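Local coordinates for protein peptidoglycan-binding domain 1 (Burkholderia, PDB 5NM7) that probably binds and cleaves bacterial peptidoglycan, as a modular phage endolysin that joins a peptidoglycan-binding domain to a lysozyme-like N-acetylmuramidase domain, at residues R95-F107 with A175-H187. Sequence-based numbering, arbitrary orientation.
Sequences RAVNEVESKGAGF and ATSWGAFQIMGFH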
ATOM      1  N   ARG A  95      -5.802  -7.937   6.144  1.00 16.93           N
ATOM      2  CA  ARG A  95      -6.136  -8.046   4.736  1.00 18.95           C
ATOM      3  C   ARG A  95      -6.994  -6.902   4.244  1.00 18.51           C
ATOM      4  O   ARG A  95      -6.740  -6.342   3.170  1.00 18.00           O
ATOM      5  CB  ARG A  95      -6.866  -9.350   4.460  1.00 19.93           C
ATOM      6  CG  ARG A  95      -6.021 -10.586   4.642  1.00 23.26           C
ATOM      7  CD  ARG A  95      -6.825 -11.757   4.074  1.00 25.35           C
ATOM      8  NE  ARG A  95      -6.135 -13.034   4.156  1.00 32.56           N
ATOM      9  CZ  ARG A  95      -5.125 -13.439   3.369  1.00 34.14           C
ATOM     10  NH1 ARG A  95      -4.612 -12.657   2.406  1.00 35.75           N
ATOM     11  NH2 ARG A  95      -4.619 -14.653   3.550  1.00 35.25           N
ATOM     12  N   ALA A  96      -7.998  -6.493   5.039  1.00 16.99           N
ATOM     13  CA  ALA A  96      -8.809  -5.328   4.707  1.00 16.10           C
ATOM     14  C   ALA A  96      -8.027  -4.040   4.642  1.00 15.53           C
ATOM     15  O   ALA A  96      -8.157  -3.283   3.736  1.00 15.62           O
ATOM     16  CB  ALA A  96      -9.956  -5.186   5.699  1.00 16.98           C
ATOM     17  N   VAL A  97      -7.155  -3.792   5.621  1.00 16.34           N
ATOM     18  CA  VAL A  97      -6.292  -2.609   5.593  1.00 17.71           C
ATOM     19  C   VAL A  97      -5.366  -2.594   4.403  1.00 17.09           C
ATOM     20  O   VAL A  97      -5.180  -1.567   3.755  1.00 16.60           O
ATOM     21  CB  VAL A  97      -5.461  -2.485   6.871  1.00 20.81           C
ATOM     22  CG1 VAL A  97      -4.432  -1.369   6.748  1.00 22.82           C
ATOM     23  CG2 VAL A  97      -6.397  -2.133   7.996  1.00 22.31           C
ATOM     24  N   ASN A  98      -4.761  -3.729   4.134  1.00 17.46           N
ATOM     25  CA  ASN A  98      -3.885  -3.845   2.977  1.00 18.93           C
ATOM     26  C   ASN A  98      -4.626  -3.556   1.687  1.00 19.70           C
ATOM     27  O   ASN A  98      -4.151  -2.800   0.844  1.00 19.55           O
ATOM     28  CB  ASN A  98      -3.263  -5.213   2.920  1.00 19.26           C
ATOM     29  CG  ASN A  98      -2.207  -5.304   1.853  1.00 19.17           C
ATOM     30  OD1 ASN A  98      -1.234  -4.547   1.859  1.00 17.78           O
ATOM     31  ND2 ASN A  98      -2.400  -6.209   0.916  1.00 21.18           N
ATOM     32  N   GLU A  99      -5.805  -4.138   1.526  1.00 18.16           N
ATOM     33  CA  GLU A  99      -6.598  -3.872   0.323  1.00 18.68           C
ATOM     34  C   GLU A  99      -6.974  -2.422   0.133  1.00 18.68           C
ATOM     35  O   GLU A  99      -6.884  -1.879  -0.979  1.00 20.70           O
ATOM     36  CB  GLU A  99      -7.869  -4.753   0.320  1.00 20.01           C
ATOM     37  CG  GLU A  99      -8.728  -4.600  -0.937  1.00 22.81           C
ATOM     38  CD  GLU A  99      -9.952  -5.498  -0.946  1.00 22.34           C
ATOM     39  OE1 GLU A  99      -9.899  -6.595  -0.408  1.00 25.55           O
ATOM     40  OE2 GLU A  99     -10.969  -5.046  -1.483  1.00 26.94           O
ATOM     41  N   VAL A 100      -7.424  -1.780   1.200  1.00 16.87           N
ATOM     42  CA  VAL A 100      -7.964  -0.449   1.091  1.00 18.61           C
ATOM     43  C   VAL A 100      -6.890   0.628   1.156  1.00 18.52           C
ATOM     44  O   VAL A 100      -6.967   1.633   0.426  1.00 19.32           O
ATOM     45  CB  VAL A 100      -9.023  -0.231   2.180  1.00 18.03           C
ATOM     46  CG1 VAL A 100      -9.513   1.194   2.143  1.00 18.40           C
ATOM     47  CG2 VAL A 100     -10.157  -1.235   1.972  1.00 19.51           C
ATOM     48  N   GLU A 101      -5.904   0.445   2.036  1.00 17.18           N
ATOM     49  CA  GLU A 101      -4.955   1.508   2.361  1.00 16.33           C
ATOM     50  C   GLU A 101      -3.660   1.448   1.573  1.00 17.50           C
ATOM     51  O   GLU A 101      -3.011   2.464   1.438  1.00 18.48           O
ATOM     52  CB  GLU A 101      -4.604   1.504   3.827  1.00 18.19           C
ATOM     53  CG  GLU A 101      -5.802   1.729   4.720  1.00 17.44           C
ATOM     54  CD  GLU A 101      -6.320   3.150   4.693  1.00 19.17           C
ATOM     55  OE1 GLU A 101      -5.840   3.997   3.920  1.00 18.22           O
ATOM     56  OE2 GLU A 101      -7.256   3.461   5.507  1.00 16.17           O
ATOM     57  N   SER A 102      -3.308   0.293   1.064  1.00 16.67           N
ATOM     58  CA  SER A 102      -2.089   0.214   0.272  1.00 17.68           C
ATOM     59  C   SER A 102      -2.299   0.899  -1.079  1.00 18.18           C
ATOM     60  O   SER A 102      -3.365   0.826  -1.663  1.00 18.93           O
ATOM     61  CB  SER A 102      -1.725  -1.241   0.010  1.00 19.11           C
ATOM     62  OG  SER A 102      -0.520  -1.290  -0.752  1.00 19.71           O
ATOM     63  N   LYS A 103      -1.234   1.512  -1.599  1.00 18.15           N
ATOM     64  CA  LYS A 103      -1.216   1.931  -2.991  1.00 21.34           C
ATOM     65  C   LYS A 103      -1.228   0.744  -3.950  1.00 20.73           C
ATOM     66  O   LYS A 103      -1.492   0.929  -5.157  1.00 24.13           O
ATOM     67  CB  LYS A 103       0.042   2.748  -3.282  1.00 23.12           C
ATOM     68  CG  LYS A 103       0.098   4.070  -2.547  1.00 29.20           C
ATOM     69  CD  LYS A 103      -0.863   5.073  -3.171  1.00 36.72           C
ATOM     70  CE  LYS A 103      -0.837   6.440  -2.494  1.00 41.15           C
ATOM     71  NZ  LYS A 103      -1.584   6.456  -1.203  1.00 43.71           N
ATOM     72  N   GLY A 104      -0.933  -0.446  -3.455  1.00 18.66           N
ATOM     73  CA  GLY A 104      -0.890  -1.664  -4.259  1.00 22.78           C
ATOM     74  C   GLY A 104       0.557  -1.920  -4.611  1.00 20.65           C
ATOM     75  O   GLY A 104       1.294  -2.560  -3.835  1.00 21.68           O
ATOM     76  N   ALA A 105       0.986  -1.390  -5.760  1.00 19.99           N
ATOM     77  CA  ALA A 105       2.408  -1.397  -6.063  1.00 18.60           C
ATOM     78  C   ALA A 105       3.170  -0.423  -5.127  1.00 15.37           C
ATOM     79  O   ALA A 105       2.892   0.754  -5.127  1.00 16.70           O
ATOM     80  CB  ALA A 105       2.651  -0.997  -7.513  1.00 20.32           C
ATOM     81  N   GLY A 106       4.132  -0.953  -4.399  1.00 16.42           N
ATOM     82  CA  GLY A 106       5.020  -0.150  -3.564  1.00 16.18           C
ATOM     83  C   GLY A 106       6.192   0.450  -4.334  1.00 17.77           C
ATOM     84  O   GLY A 106       6.924   1.292  -3.800  1.00 17.32           O
ATOM     85  N   PHE A 107       6.378  -0.012  -5.572  1.00 17.38           N
ATOM     86  CA  PHE A 107       7.463   0.459  -6.428  1.00 18.60           C
ATOM     87  C   PHE A 107       6.941   0.963  -7.758  1.00 19.03           C
ATOM     88  O   PHE A 107       5.935   0.467  -8.295  1.00 19.72           O
ATOM     89  CB  PHE A 107       8.456  -0.669  -6.710  1.00 18.86           C
ATOM     90  CG  PHE A 107       9.130  -1.180  -5.492  1.00 19.25           C
ATOM     91  CD1 PHE A 107       8.614  -2.285  -4.801  1.00 19.32           C
ATOM     92  CD2 PHE A 107      10.234  -0.522  -4.980  1.00 18.89           C
ATOM     93  CE1 PHE A 107       9.222  -2.752  -3.652  1.00 20.55           C
ATOM     94  CE2 PHE A 107      10.848  -1.003  -3.836  1.00 19.65           C
ATOM     95  CZ  PHE A 107      10.333  -2.107  -3.167  1.00 20.08           C
ATOM     96  N   ALA A 175      10.781  14.508   4.787  1.00 17.47           N
ATOM     97  CA  ALA A 175       9.651  15.188   4.221  1.00 17.62           C
ATOM     98  C   ALA A 175       9.032  14.418   3.040  1.00 17.49           C
ATOM     99  O   ALA A 175       8.218  14.994   2.299  1.00 18.81           O
ATOM    100  CB  ALA A 175      10.075  16.544   3.721  1.00 19.06           C
ATOM    101  N   THR A 176       9.369  13.149   2.894  1.00 17.27           N
ATOM    102  CA  THR A 176       8.833  12.347   1.806  1.00 15.88           C
ATOM    103  C   THR A 176       8.096  11.146   2.393  1.00 15.09           C
ATOM    104  O   THR A 176       8.533  10.591   3.397  1.00 15.41           O
ATOM    105  CB  THR A 176       9.971  11.912   0.882  1.00 15.59           C
ATOM    106  OG1 THR A 176      10.575  13.092   0.360  1.00 16.24           O
ATOM    107  CG2 THR A 176       9.451  11.066  -0.281  1.00 16.72           C
ATOM    108  N   SER A 177       6.989  10.760   1.764  1.00 15.99           N
ATOM    109  CA  SER A 177       6.320   9.486   2.110  1.00 17.13           C
ATOM    110  C   SER A 177       6.762   8.346   1.235  1.00 17.23           C
ATOM    111  O   SER A 177       6.926   8.523   0.017  1.00 17.07           O
ATOM    112  CB  SER A 177       4.802   9.647   2.032  1.00 17.79           C
ATOM    113  OG  SER A 177       4.396  10.211   0.796  1.00 18.31           O
ATOM    114  N   TRP A 178       6.884   7.154   1.801  1.00 16.92           N
ATOM    115  CA  TRP A 178       7.547   6.035   1.134  1.00 16.00           C
ATOM    116  C   TRP A 178       6.729   4.798   1.080  1.00 16.13           C
ATOM    117  O   TRP A 178       6.126   4.395   2.066  1.00 16.03           O
ATOM    118  CB  TRP A 178       8.825   5.694   1.896  1.00 16.53           C
ATOM    119  CG  TRP A 178       9.770   6.828   1.873  1.00 16.23           C
ATOM    120  CD1 TRP A 178       9.816   7.900   2.723  1.00 15.61           C
ATOM    121  CD2 TRP A 178      10.799   7.034   0.925  1.00 17.48           C
ATOM    122  NE1 TRP A 178      10.782   8.763   2.351  1.00 16.67           N
ATOM    123  CE2 TRP A 178      11.401   8.268   1.233  1.00 16.98           C
ATOM    124  CE3 TRP A 178      11.245   6.309  -0.181  1.00 16.82           C
ATOM    125  CZ2 TRP A 178      12.466   8.780   0.513  1.00 17.77           C
ATOM    126  CZ3 TRP A 178      12.287   6.827  -0.905  1.00 18.04           C
ATOM    127  CH2 TRP A 178      12.878   8.049  -0.570  1.00 17.50           C
ATOM    128  N   GLY A 179       6.730   4.176  -0.094  1.00 15.69           N
ATOM    129  CA  GLY A 179       6.242   2.829  -0.285  1.00 16.51           C
ATOM    130  C   GLY A 179       4.726   2.719  -0.292  1.00 15.19           C
ATOM    131  O   GLY A 179       4.012   3.713  -0.395  1.00 16.13           O
ATOM    132  N   ALA A 180       4.283   1.464  -0.233  1.00 15.77           N
ATOM    133  CA  ALA A 180       2.903   1.081  -0.468  1.00 15.11           C
ATOM    134  C   ALA A 180       1.960   1.744   0.528  1.00 14.44           C
ATOM    135  O   ALA A 180       0.818   2.057   0.174  1.00 15.32           O
ATOM    136  CB  ALA A 180       2.754  -0.425  -0.373  1.00 15.80           C
ATOM    137  N   PHE A 181       2.457   2.017   1.755  1.00 14.48           N
ATOM    138  CA  PHE A 181       1.647   2.709   2.778  1.00 15.08           C
ATOM    139  C   PHE A 181       1.990   4.165   3.011  1.00 16.24           C
ATOM    140  O   PHE A 181       1.451   4.801   3.900  1.00 17.62           O
ATOM    141  CB  PHE A 181       1.697   1.899   4.083  1.00 15.10           C
ATOM    142  CG  PHE A 181       1.066   0.575   3.939  1.00 14.85           C
ATOM    143  CD1 PHE A 181      -0.309   0.413   4.110  1.00 16.40           C
ATOM    144  CD2 PHE A 181       1.793  -0.505   3.530  1.00 16.09           C
ATOM    145  CE1 PHE A 181      -0.898  -0.806   3.901  1.00 16.58           C
ATOM    146  CE2 PHE A 181       1.195  -1.734   3.362  1.00 16.32           C
ATOM    147  CZ  PHE A 181      -0.162  -1.880   3.514  1.00 16.91           C
ATOM    148  N   GLN A 182       2.894   4.713   2.195  1.00 14.95           N
ATOM    149  CA  GLN A 182       3.203   6.123   2.207  1.00 15.50           C
ATOM    150  C   GLN A 182       3.509   6.647   3.615  1.00 15.25           C
ATOM    151  O   GLN A 182       2.884   7.610   4.093  1.00 16.56           O
ATOM    152  CB  GLN A 182       2.112   6.905   1.472  1.00 17.22           C
ATOM    153  CG  GLN A 182       2.126   6.628  -0.021  1.00 17.56           C
ATOM    154  CD  GLN A 182       3.346   7.248  -0.694  1.00 17.99           C
ATOM    155  OE1 GLN A 182       3.382   8.459  -0.877  1.00 18.76           O
ATOM    156  NE2 GLN A 182       4.337   6.449  -1.006  1.00 18.15           N
ATOM    157  N   ILE A 183       4.438   5.962   4.265  1.00 15.70           N
ATOM    158  CA  ILE A 183       4.875   6.356   5.610  1.00 16.18           C
ATOM    159  C   ILE A 183       5.852   7.512   5.469  1.00 17.53           C
ATOM    160  O   ILE A 183       6.834   7.424   4.697  1.00 16.94           O
ATOM    161  CB  ILE A 183       5.458   5.176   6.365  1.00 16.69           C
ATOM    162  CG1 ILE A 183       4.457   4.015   6.456  1.00 16.65           C
ATOM    163  CG2 ILE A 183       5.940   5.615   7.748  1.00 17.06           C
ATOM    164  CD1 ILE A 183       3.142   4.332   7.135  1.00 17.72           C
ATOM    165  N   MET A 184       5.595   8.607   6.198  1.00 16.82           N
ATOM    166  CA  MET A 184       6.504   9.733   6.188  1.00 18.21           C
ATOM    167  C   MET A 184       7.853   9.391   6.793  1.00 17.89           C
ATOM    168  O   MET A 184       7.952   8.788   7.860  1.00 17.84           O
ATOM    169  CB  MET A 184       5.911  10.917   6.899  1.00 19.02           C
ATOM    170  CG  MET A 184       4.713  11.537   6.207  1.00 20.49           C
ATOM    171  SD  MET A 184       5.080  12.249   4.598  1.00 22.91           S
ATOM    172  CE  MET A 184       6.359  13.446   4.935  1.00 21.82           C
ATOM    173  N   GLY A 185       8.917   9.798   6.113  1.00 16.65           N
ATOM    174  CA  GLY A 185      10.251   9.535   6.547  1.00 16.17           C
ATOM    175  C   GLY A 185      10.570  10.095   7.953  1.00 16.53           C
ATOM    176  O   GLY A 185      11.374   9.500   8.656  1.00 16.73           O
ATOM    177  N   PHE A 186       9.914  11.182   8.348  1.00 17.91           N
ATOM    178  CA  PHE A 186      10.197  11.769   9.662  1.00 18.83           C
ATOM    179  C   PHE A 186       9.820  10.866  10.841  1.00 19.94           C
ATOM    180  O   PHE A 186      10.257  11.126  11.994  1.00 18.62           O
ATOM    181  CB  PHE A 186       9.592  13.150   9.812  1.00 19.67           C
ATOM    182  CG  PHE A 186       8.087  13.204   9.868  1.00 19.69           C
ATOM    183  CD1 PHE A 186       7.386  12.780  10.998  1.00 22.41           C
ATOM    184  CD2 PHE A 186       7.367  13.731   8.815  1.00 18.96           C
ATOM    185  CE1 PHE A 186       5.996  12.853  11.034  1.00 22.03           C
ATOM    186  CE2 PHE A 186       5.990  13.814   8.841  1.00 19.31           C
ATOM    187  CZ  PHE A 186       5.300  13.375   9.953  1.00 21.91           C
ATOM    188  N   HIS A 187       9.063   9.815  10.586  1.00 18.65           N
ATOM    189  CA  HIS A 187       8.785   8.803  11.610  1.00 20.30           C
ATOM    190  C   HIS A 187       9.939   7.849  11.896  1.00 19.55           C
ATOM    191  O   HIS A 187       9.808   6.995  12.757  1.00 20.72           O
ATOM    192  CB  HIS A 187       7.496   8.020  11.260  1.00 20.38           C
ATOM    193  CG  HIS A 187       6.250   8.826  11.394  1.00 21.73           C
ATOM    194  ND1 HIS A 187       5.685   9.134  12.619  1.00 21.68           N
ATOM    195  CD2 HIS A 187       5.471   9.411  10.463  1.00 21.86           C
ATOM    196  CE1 HIS A 187       4.620   9.884  12.431  1.00 23.03           C
ATOM    197  NE2 HIS A 187       4.455  10.058  11.130  1.00 24.53           N
TER
HETATM  198  O   HOH W   1      -1.633   4.123   3.170  1.00 21.26           O
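In the lysozyme-like N-acetylmuramidase domain, the loop leaving helix 91-101 meets the type I turn from Gly-179 to Gln-182, which joins strands 176-178 and 183-184 with a G1 beta bulge at Gln-182 and Ile-183. Lys-103 N donates a nearly straight hydrogen bond to Ala-180 O (2.8 Å, 172° at the hydrogen). Ala-180 CB rests 3.4 Å from Ser-102 OG, a hydroxyl that closes an ST turn by accepting from Gly-104 N. Gly-106 CA packs 3.8 Å from Ala-180 N, and Gln-210 bonds both Ala-180 N and Gly-106 O. With CG anti to its carbonyl carbon (chi1 -65°), the Phe-181 ring lies against the last turn of the helix: Ser-102 CA covers one face, and Asn-98 OD1 approaches the edge, 3.3 Å from Phe-181 CZ. The bent chain of Lys-103 crosses Gln-182, Lys-103 CE 3.9 Å from Gln-182 CG. Gln-182 NE2 donates straight to Gly-179 O (2.8 Å), while Ser-177 OG, also partnered by Leu-116 O, meets Gln-182 OE1 from above its carbonyl plane. One direct bond and a water donating to Glu-101 O and Phe-181 O thus tie the backbones together, and the ring edge near Asn-98 OD1 and Val-97 O is consistent with weak C-H...O attraction.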